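Local atomic coordinates of beta-galactosidase (Geobacillus stearothermophilus, PDB entry 4OIF), a protein that probably hydrolyses terminal non-reducing beta-D-galactose residues from beta-D-galactosides, as a zinc-containing, trimeric glycosidase of family GH42. Residues I85-S90 / M152-N157; D284-W289 / E322-L327. All blocks are in the same frame, centred on the assembly; numbering follows the deposited sequence. Where two conformers were deposited one is given.

Interaction 1: I85-S90 / M152-N157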
loop_
_atom_site.group_PDB
_atom_site.type_symbol
_atom_site.label_atom_id
_atom_site.label_comp_id
_atom_site.label_asym_id
_atom_site.label_seq_id
_atom_site.Cartn_x
_atom_site.Cartn_y
_atom_site.Cartn_z
ATOM N N ILE A 85 23.911 -32.680 -12.477
ATOM C CA ILE A 85 24.325 -31.626 -11.558
ATOM C C ILE A 85 23.682 -31.941 -10.211
ATOM O O ILE A 85 22.466 -31.811 -10.056
ATOM C CB ILE A 85 23.896 -30.222 -12.039
ATOM C CG1 ILE A 85 24.585 -29.874 -13.356
ATOM C CG2 ILE A 85 24.216 -29.155 -10.989
ATOM C CD1 ILE A 85 24.037 -28.617 -14.002
ATOM N N LEU A 86 24.482 -32.391 -9.249
ATOM C CA LEU A 86 23.933 -32.781 -7.959
ATOM C C LEU A 86 23.883 -31.574 -7.043
ATOM O O LEU A 86 24.880 -30.882 -6.846
ATOM C CB LEU A 86 24.757 -33.900 -7.322
ATOM C CG LEU A 86 24.187 -34.504 -6.032
ATOM C CD1 LEU A 86 22.742 -34.905 -6.218
ATOM C CD2 LEU A 86 24.999 -35.700 -5.585
ATOM N N ALA A 87 22.706 -31.315 -6.499
ATOM C CA ALA A 87 22.537 -30.208 -5.585
ATOM C C ALA A 87 22.581 -30.682 -4.148
ATOM O O ALA A 87 22.158 -31.805 -3.845
ATOM C CB ALA A 87 21.224 -29.490 -5.853
ATOM N N THR A 88 23.094 -29.828 -3.264
ATOM C CA THR A 88 22.908 -30.034 -1.835
ATOM C C THR A 88 21.539 -29.475 -1.429
ATOM O O THR A 88 21.066 -28.501 -2.002
ATOM C CB THR A 88 24.013 -29.387 -1.025
ATOM O OG1 THR A 88 23.912 -27.961 -1.126
ATOM C CG2 THR A 88 25.373 -29.855 -1.552
ATOM N N PRO A 89 20.892 -30.109 -0.445
ATOM C CA PRO A 89 19.475 -29.825 -0.218
ATOM C C PRO A 89 19.179 -28.739 0.810
ATOM O O PRO A 89 18.022 -28.637 1.228
ATOM C CB PRO A 89 18.946 -31.175 0.279
ATOM C CG PRO A 89 20.096 -31.734 1.052
ATOM C CD PRO A 89 21.350 -31.280 0.323
ATOM N N SER A 90 20.177 -27.957 1.218
ATOM C CA SER A 90 19.981 -26.970 2.288
ATOM C C SER A 90 18.896 -25.925 1.976
ATOM O O SER A 90 18.408 -25.255 2.880
ATOM C CB SER A 90 21.296 -26.256 2.602
ATOM O OG SER A 90 21.780 -25.572 1.462
ATOM N N MET A 152 28.775 -31.549 -11.615
ATOM C CA MET A 152 28.983 -30.312 -10.880
ATOM C C MET A 152 28.123 -30.307 -9.616
ATOM O O MET A 152 27.094 -30.984 -9.550
ATOM C CB MET A 152 28.656 -29.119 -11.789
ATOM C CG MET A 152 28.915 -27.724 -11.227
ATOM S SD MET A 152 28.632 -26.454 -12.506
ATOM C CE MET A 152 27.026 -26.940 -13.122
ATOM N N TRP A 153 28.563 -29.567 -8.607
ATOM C CA TRP A 153 27.769 -29.373 -7.414
ATOM C C TRP A 153 26.955 -28.083 -7.543
ATOM O O TRP A 153 27.471 -27.049 -7.980
ATOM C CB TRP A 153 28.657 -29.321 -6.175
ATOM C CG TRP A 153 29.281 -30.631 -5.805
ATOM C CD1 TRP A 153 30.574 -31.005 -5.998
ATOM C CD2 TRP A 153 28.637 -31.729 -5.155
ATOM N NE1 TRP A 153 30.778 -32.271 -5.516
ATOM C CE2 TRP A 153 29.602 -32.738 -4.994
ATOM C CE3 TRP A 153 27.335 -31.957 -4.694
ATOM C CZ2 TRP A 153 29.306 -33.962 -4.400
ATOM C CZ3 TRP A 153 27.044 -33.162 -4.101
ATOM C CH2 TRP A 153 28.023 -34.152 -3.957
ATOM N N HIS A 154 25.686 -28.170 -7.153
ATOM C CA HIS A 154 24.747 -27.056 -7.125
ATOM C C HIS A 154 24.468 -26.775 -5.645
ATOM O O HIS A 154 23.566 -27.352 -5.051
ATOM C CB HIS A 154 23.487 -27.441 -7.933
ATOM C CG HIS A 154 22.372 -26.434 -7.924
ATOM N ND1 HIS A 154 21.811 -25.931 -6.766
ATOM C CD2 HIS A 154 21.638 -25.924 -8.945
ATOM C CE1 HIS A 154 20.816 -25.117 -7.079
ATOM N NE2 HIS A 154 20.684 -25.103 -8.394
ATOM N N VAL A 155 25.272 -25.923 -5.025
ATOM C CA VAL A 155 25.212 -25.821 -3.574
ATOM C C VAL A 155 24.050 -24.958 -3.109
ATOM O O VAL A 155 23.985 -23.755 -3.399
ATOM C CB VAL A 155 26.522 -25.284 -3.002
ATOM C CG1 VAL A 155 26.465 -25.239 -1.481
ATOM C CG2 VAL A 155 27.642 -26.179 -3.432
ATOM N N SER A 156 23.145 -25.603 -2.370
ATOM C CA SER A 156 21.895 -25.004 -1.903
ATOM C C SER A 156 21.054 -24.532 -3.077
ATOM O O SER A 156 21.122 -25.097 -4.171
ATOM C CB SER A 156 22.158 -23.829 -0.955
ATOM O OG SER A 156 20.978 -23.498 -0.252
ATOM N N ASN A 157 20.266 -23.487 -2.844
ATOM C CA ASN A 157 19.488 -22.889 -3.914
ATOM C C ASN A 157 19.103 -21.437 -3.639
ATOM O O ASN A 157 18.512 -21.137 -2.597
ATOM C CB ASN A 157 18.233 -23.719 -4.171
ATOM C CG ASN A 157 17.551 -23.331 -5.452
ATOM O OD1 ASN A 157 17.959 -23.754 -6.538
ATOM N ND2 ASN A 157 16.518 -22.500 -5.343
#
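Leu-86 and Trp-153 pair in parallel, CA to CA 5.2 Å, on two strands whose short axes diverge by 34° and come within 4.5 Å of each other. The ladder alternates: Leu-86 N donates to Met-152 O, His-154 N returns a bond to Leu-86 O (2.8 Å), and Thr-88 N reaches His-154 O at 3.1 Å. Beyond the strand ends, side chains take over. The torsion of Thr-88 (chi1 68°) sets OG1 between its own backbone N and carbonyl carbon, and from there it accepts the backbone N-H of Ser-156 at 2.8 Å. Further along, Ser-156 OG gives its proton to Ser-90 OG, 2.8 Å away. Glu-239 of helix 218-246 bonds both Thr-88 OG1 and Ser-90 OG, so each of these buried hydroxyls has two partners.

On one side of the sheet Leu-86 lies alongside the indole of Trp-153, its CD2 3.6 Å from CZ3, while the indole NE1 is bonded to Thr-247. On the other side the CB of His-154 packs against Ile-85 CG2 (3.6 Å) and Ala-87 CB. The imidazole then swings away from strand 85-87, and a weak bond from His-154 ND1 to Ser-156 O, in the ring plane, helps fix its rotation. This is the junction of neighbouring strands 83-87 and 150-154 in a TIM barrel; the second strand leads into Asn-157, a predicted substrate-binding residue, and the predicted proton donor Glu-158, placed after the fourth barrel strand as in clan GH-A glycosidases.

Interaction 2: D284-W289 / E322-L327; sequences DAYPAW and ECTPSL
Tyr-286 meets Glu-322 at the edge of its ring: the phenol OH donates to Glu-322 OE1 over 2.8 Å, with OE1 close to the ring plane. Seen from the glutamate, the hydroxyl comes from above the carboxylate plane, 41° out of it. Round the same ring, Tyr-286 CE1 approaches Thr-324 N obliquely at 3.8 Å. The carboxylates of Asp-284 and Glu-322 are stacked almost parallel, their planes 12° apart, with Asp-284 OD2 only 3.0 Å from Glu-322 OE1. A weak bond from Asn-255 reaches Asp-284 OD2, which also lies close to Glu-158. In Glu-322, CG lies anti to the carbonyl carbon (chi1 -62°) and the chain then runs out extended, which brings its carboxylate over that of Asp-284; OE2 at the far end binds a glycerol, probably from the crystallisation liquor.

Behind the side chains, Ala-285 N bonds Glu-322 O at 2.8 Å. One residue on, the loops part enough for a water to bridge them, donating to Ala-285 O and accepting from Thr-324 N. Thr-324 OG1 then accepts from Ser-326 N in an ST turn.

Glu-322 is the predicted nucleophile, and the tyrosine bond would help hold one of its carboxylate oxygens. The two segments start at the last residues of neighbouring parallel strands 282-284 and 319-322 of the barrel and run on into loops; helix 341-351 packs on Ala-285, Trp-289 and Pro-325, helix 296-312 touches Pro-287 and Trp-289, and helix 386-399 lies against Pro-325 and Ser-326.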
loop_
_atom_site.group_PDB
_atom_site.type_symbol
_atom_site.label_atom_id
_atom_site.label_comp_id
_atom_site.label_asym_id
_atom_site.label_seq_id
_atom_site.Cartn_x
_atom_site.Cartn_y
_atom_site.Cartn_z
ATOM N N ASP A 284 19.766 -17.523 -12.762
ATOM C CA ASP A 284 18.383 -17.844 -13.087
ATOM C C ASP A 284 17.673 -16.674 -13.730
ATOM O O ASP A 284 17.429 -15.660 -13.080
ATOM C CB ASP A 284 17.630 -18.257 -11.827
ATOM C CG ASP A 284 18.371 -19.294 -11.035
ATOM O OD1 ASP A 284 19.171 -20.040 -11.645
ATOM O OD2 ASP A 284 18.150 -19.361 -9.809
ATOM N N ALA A 285 17.327 -16.822 -15.001
ATOM C CA ALA A 285 16.753 -15.721 -15.758
ATOM C C ALA A 285 15.261 -15.906 -15.980
ATOM O O ALA A 285 14.832 -16.908 -16.550
ATOM C CB ALA A 285 17.466 -15.575 -17.091
ATOM N N TYR A 286 14.467 -14.941 -15.526
ATOM C CA TYR A 286 13.040 -14.945 -15.838
ATOM C C TYR A 286 12.582 -13.578 -16.365
ATOM O O TYR A 286 11.903 -12.833 -15.675
ATOM C CB TYR A 286 12.250 -15.377 -14.599
ATOM C CG TYR A 286 12.681 -16.748 -14.102
ATOM C CD1 TYR A 286 12.229 -17.904 -14.727
ATOM C CD2 TYR A 286 13.576 -16.885 -13.041
ATOM C CE1 TYR A 286 12.629 -19.167 -14.296
ATOM C CE2 TYR A 286 13.990 -18.144 -12.604
ATOM C CZ TYR A 286 13.507 -19.279 -13.238
ATOM O OH TYR A 286 13.896 -20.531 -12.821
ATOM N N PRO A 287 12.978 -13.233 -17.600
ATOM C CA PRO A 287 12.506 -11.969 -18.171
ATOM C C PRO A 287 11.011 -12.024 -18.455
ATOM O O PRO A 287 10.515 -13.083 -18.842
ATOM C CB PRO A 287 13.304 -11.846 -19.476
ATOM C CG PRO A 287 14.433 -12.803 -19.340
ATOM C CD PRO A 287 13.900 -13.926 -18.516
ATOM N N ALA A 288 10.309 -10.910 -18.270
ATOM C CA ALA A 288 8.877 -10.889 -18.507
ATOM C C ALA A 288 8.585 -10.621 -19.981
ATOM O O ALA A 288 8.096 -9.547 -20.345
ATOM C CB ALA A 288 8.212 -9.856 -17.629
ATOM N N TRP A 289 8.893 -11.612 -20.822
ATOM C CA TRP A 289 8.747 -11.473 -22.270
ATOM C C TRP A 289 7.309 -11.177 -22.673
ATOM O O TRP A 289 6.371 -11.773 -22.153
ATOM C CB TRP A 289 9.220 -12.734 -23.002
ATOM C CG TRP A 289 10.682 -13.097 -22.811
ATOM C CD1 TRP A 289 11.179 -14.209 -22.179
ATOM C CD2 TRP A 289 11.822 -12.356 -23.267
ATOM N NE1 TRP A 289 12.557 -14.204 -22.217
ATOM C CE2 TRP A 289 12.976 -13.081 -22.877
ATOM C CE3 TRP A 289 11.983 -11.158 -23.970
ATOM C CZ2 TRP A 289 14.267 -12.637 -23.159
ATOM C CZ3 TRP A 289 13.267 -10.718 -24.253
ATOM C CH2 TRP A 289 14.393 -11.456 -23.846
ATOM N N GLU A 322 18.932 -21.627 -14.646
ATOM C CA GLU A 322 17.489 -21.656 -14.799
ATOM C C GLU A 322 16.991 -20.623 -15.804
ATOM O O GLU A 322 17.515 -19.510 -15.896
ATOM C CB GLU A 322 16.801 -21.425 -13.452
ATOM C CG GLU A 322 17.081 -22.474 -12.380
ATOM C CD GLU A 322 16.571 -22.038 -11.015
ATOM O OE1 GLU A 322 15.940 -20.958 -10.954
ATOM O OE2 GLU A 322 16.798 -22.764 -10.015
ATOM N N CYS A 323 15.981 -21.029 -16.566
ATOM C CA CYS A 323 15.079 -20.127 -17.278
ATOM C C CYS A 323 13.816 -20.946 -17.536
ATOM O O CYS A 323 13.816 -22.159 -17.309
ATOM C CB CYS A 323 15.696 -19.590 -18.578
ATOM S SG CYS A 323 15.995 -20.812 -19.883
ATOM N N THR A 324 12.733 -20.306 -17.963
ATOM C CA THR A 324 11.518 -21.065 -18.270
ATOM C C THR A 324 11.388 -21.224 -19.779
ATOM O O THR A 324 11.652 -20.285 -20.532
ATOM C CB THR A 324 10.223 -20.403 -17.663
ATOM O OG1 THR A 324 9.051 -21.127 -18.074
ATOM C CG2 THR A 324 10.083 -18.964 -18.066
ATOM N N PRO A 325 11.018 -22.434 -20.224
ATOM C CA PRO A 325 10.757 -22.730 -21.640
ATOM C C PRO A 325 9.420 -22.151 -22.102
ATOM O O PRO A 325 9.091 -22.204 -23.284
ATOM C CB PRO A 325 10.739 -24.264 -21.685
ATOM C CG PRO A 325 10.326 -24.676 -20.304
ATOM C CD PRO A 325 10.892 -23.634 -19.370
ATOM N N SER A 326 8.656 -21.594 -21.172
ATOM C CA SER A 326 7.345 -21.051 -21.510
ATOM C C SER A 326 6.988 -19.867 -20.606
ATOM O O SER A 326 7.270 -18.712 -20.950
ATOM C CB SER A 326 6.270 -22.152 -21.429
ATOM O OG SER A 326 6.213 -22.745 -20.139
ATOM N N LEU A 327 6.398 -20.154 -19.447
ATOM C CA LEU A 327 5.932 -19.097 -18.541
ATOM C C LEU A 327 6.373 -19.397 -17.101
ATOM O O LEU A 327 6.926 -20.465 -16.843
ATOM C CB LEU A 327 4.400 -18.922 -18.675
ATOM C CG LEU A 327 3.341 -20.016 -18.407
ATOM C CD1 LEU A 327 3.916 -21.395 -18.171
ATOM C CD2 LEU A 327 2.580 -19.683 -17.193
HETATM O O HOH W 1 13.093 -17.475 -18.599
#

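Overall arrangement
Both interactions join neighbouring parallel strands at their C-terminal ends in one TIM barrel, with their centres about 20 Å apart. Interaction 1 lies wholly in the interior and keeps a short parallel ladder before hydroxyl bonds replace it, with carbon packing on both sides of the sheet. Interaction 2 has less strand pairing and more acidic chemistry; it is also buried where the segments touch, though Tyr-286 to Ala-288 are partly exposed, and Ala-288 packs on Tyr-536 of a neighbouring subunit. The two converge on the predicted active site: Asn-157 OD1 comes within 3.8 Å of Glu-322 OE2 in a packing contact. Together they would set the predicted proton donor after strand four across from the predicted nucleophile ending strand seven.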